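Local atomic coordinates of glycosyl hydrolases family 31 family protein (PDB entry 6DRU), a protein that hydrolyses xyloglucan oligosaccharides as a family 31 alpha-xylosidase, releasing alpha-xylose from their non-reducing terminal glucose. Residues D146-G151 against L631-S636. Residues are numbered along the deposited sequence; the frame is centred on the assembly and turned at random.
Sequences DEQIYG and LVSSNS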
# COMPACT_ATOMS: atom_id res chain seq x y z
N ASP A 146 4.55 -21.90 31.95
CA ASP A 146 4.08 -23.25 32.19
C ASP A 146 2.81 -23.60 31.44
O ASP A 146 2.32 -24.73 31.56
CB ASP A 146 3.88 -23.46 33.70
CG ASP A 146 2.84 -22.52 34.29
OD1 ASP A 146 1.63 -22.77 34.13
OD2 ASP A 146 3.25 -21.51 34.90
N GLU A 147 2.25 -22.67 30.67
CA GLU A 147 0.94 -22.87 30.07
C GLU A 147 1.01 -23.88 28.93
O GLU A 147 2.06 -24.11 28.32
CB GLU A 147 0.38 -21.55 29.55
CG GLU A 147 -1.14 -21.46 29.59
CD GLU A 147 -1.66 -20.07 29.28
OE1 GLU A 147 -2.86 -19.95 28.95
OE2 GLU A 147 -0.87 -19.11 29.37
N GLN A 148 -0.13 -24.51 28.65
CA GLN A 148 -0.25 -25.49 27.59
C GLN A 148 -1.42 -25.12 26.69
O GLN A 148 -2.49 -24.76 27.17
CB GLN A 148 -0.45 -26.90 28.16
CG GLN A 148 0.73 -27.40 28.99
CD GLN A 148 0.57 -28.84 29.42
OE1 GLN A 148 -0.08 -29.64 28.74
NE2 GLN A 148 1.16 -29.19 30.56
N ILE A 149 -1.20 -25.22 25.38
CA ILE A 149 -2.18 -24.81 24.38
C ILE A 149 -2.55 -26.04 23.56
O ILE A 149 -1.68 -26.70 22.99
CB ILE A 149 -1.64 -23.70 23.47
CG1 ILE A 149 -1.17 -22.50 24.30
CG2 ILE A 149 -2.69 -23.28 22.46
CD1 ILE A 149 -2.24 -21.94 25.21
N TYR A 150 -3.85 -26.34 23.51
CA TYR A 150 -4.37 -27.47 22.75
C TYR A 150 -5.32 -26.97 21.67
O TYR A 150 -6.13 -26.06 21.91
CB TYR A 150 -5.11 -28.46 23.66
CG TYR A 150 -4.37 -28.81 24.92
CD1 TYR A 150 -3.03 -29.17 24.89
CD2 TYR A 150 -5.01 -28.78 26.16
CE1 TYR A 150 -2.35 -29.50 26.05
CE2 TYR A 150 -4.34 -29.11 27.32
CZ TYR A 150 -3.00 -29.46 27.26
OH TYR A 150 -2.33 -29.78 28.42
N GLY A 151 -5.24 -27.57 20.49
CA GLY A 151 -6.12 -27.20 19.39
C GLY A 151 -5.40 -26.52 18.25
O GLY A 151 -4.44 -27.06 17.69
N LEU A 631 3.58 -35.28 30.81
CA LEU A 631 3.69 -36.03 29.56
C LEU A 631 3.08 -35.29 28.39
O LEU A 631 3.47 -35.53 27.24
CB LEU A 631 3.03 -37.40 29.71
CG LEU A 631 3.72 -38.42 30.62
CD1 LEU A 631 2.77 -39.57 30.95
CD2 LEU A 631 4.99 -38.94 29.96
N VAL A 632 2.13 -34.38 28.64
CA VAL A 632 1.57 -33.59 27.56
C VAL A 632 2.44 -32.38 27.26
O VAL A 632 2.65 -32.02 26.10
CB VAL A 632 0.12 -33.17 27.90
CG1 VAL A 632 -0.44 -32.27 26.82
CG2 VAL A 632 -0.75 -34.40 28.06
N SER A 633 2.98 -31.74 28.30
CA SER A 633 3.82 -30.56 28.09
C SER A 633 5.07 -30.90 27.29
O SER A 633 5.51 -30.12 26.44
CB SER A 633 4.19 -29.91 29.42
OG SER A 633 5.36 -30.51 29.96
N SER A 634 5.65 -32.07 27.55
CA SER A 634 6.85 -32.51 26.85
C SER A 634 6.54 -33.19 25.53
O SER A 634 7.47 -33.59 24.82
CB SER A 634 7.65 -33.46 27.74
OG SER A 634 6.88 -34.60 28.09
N ASN A 635 5.26 -33.33 25.18
CA ASN A 635 4.84 -34.00 23.96
C ASN A 635 5.43 -35.41 23.88
O ASN A 635 6.01 -35.82 22.87
CB ASN A 635 5.19 -33.18 22.72
CG ASN A 635 4.44 -31.86 22.66
OD1 ASN A 635 3.23 -31.83 22.44
ND2 ASN A 635 5.16 -30.76 22.88
N SER A 636 5.28 -36.15 24.98
CA SER A 636 5.72 -37.54 25.02
C SER A 636 4.90 -38.39 24.04
O SER A 636 3.74 -38.10 23.76
CB SER A 636 5.58 -38.09 26.44
OG SER A 636 5.69 -39.51 26.45
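Strand 149-151, at one edge of an eight-stranded sheet in the N-terminal beta region, and the loop leading into it meet the C-terminal turn of helix 628-633, within the family 31 C-terminal domain, where Q148 meets V632 and S633, and Y150 meets V632. Q148 points across to the helix with an extended chain (chi2 -174°) that carries its amide to the helix surface. There the two ends of the amide diverge: OE1 lies 3.3 Å from CG1 of V632, while NE2 comes within 3.3 Å of CB of S633. Neither approach is a hydrogen bond; NE2 instead donates to the backbone O of S629, one turn back in the same helix. A glutamine suits this position because it is long enough to reach the helix, and its amide can offer an N-H to a helix carbonyl. V632 has CG1 anti to its backbone N (chi1 176°), and this methyl also touches the Y150 ring obliquely, 3.5 Å from CE1. S633 presents its CB to the glutamine amide, while its OG turns back to the O of Q630, a bond within the helix that a small hydroxyl side chain can make. Just beyond, the chain leaves the helix in a Schellman motif: N635 has positive phi, N635 N bonds to V632 O at 3.1 Å, and S636 N returns to L631 O. N161 ties both sides together, its OD1 accepting from I149 N and its ND2 donating to S633 O. Strand 149-151 pairs antiparallel with strand 176-183, while V632 also packs against I160 in a loop and T639 of helix 637-640.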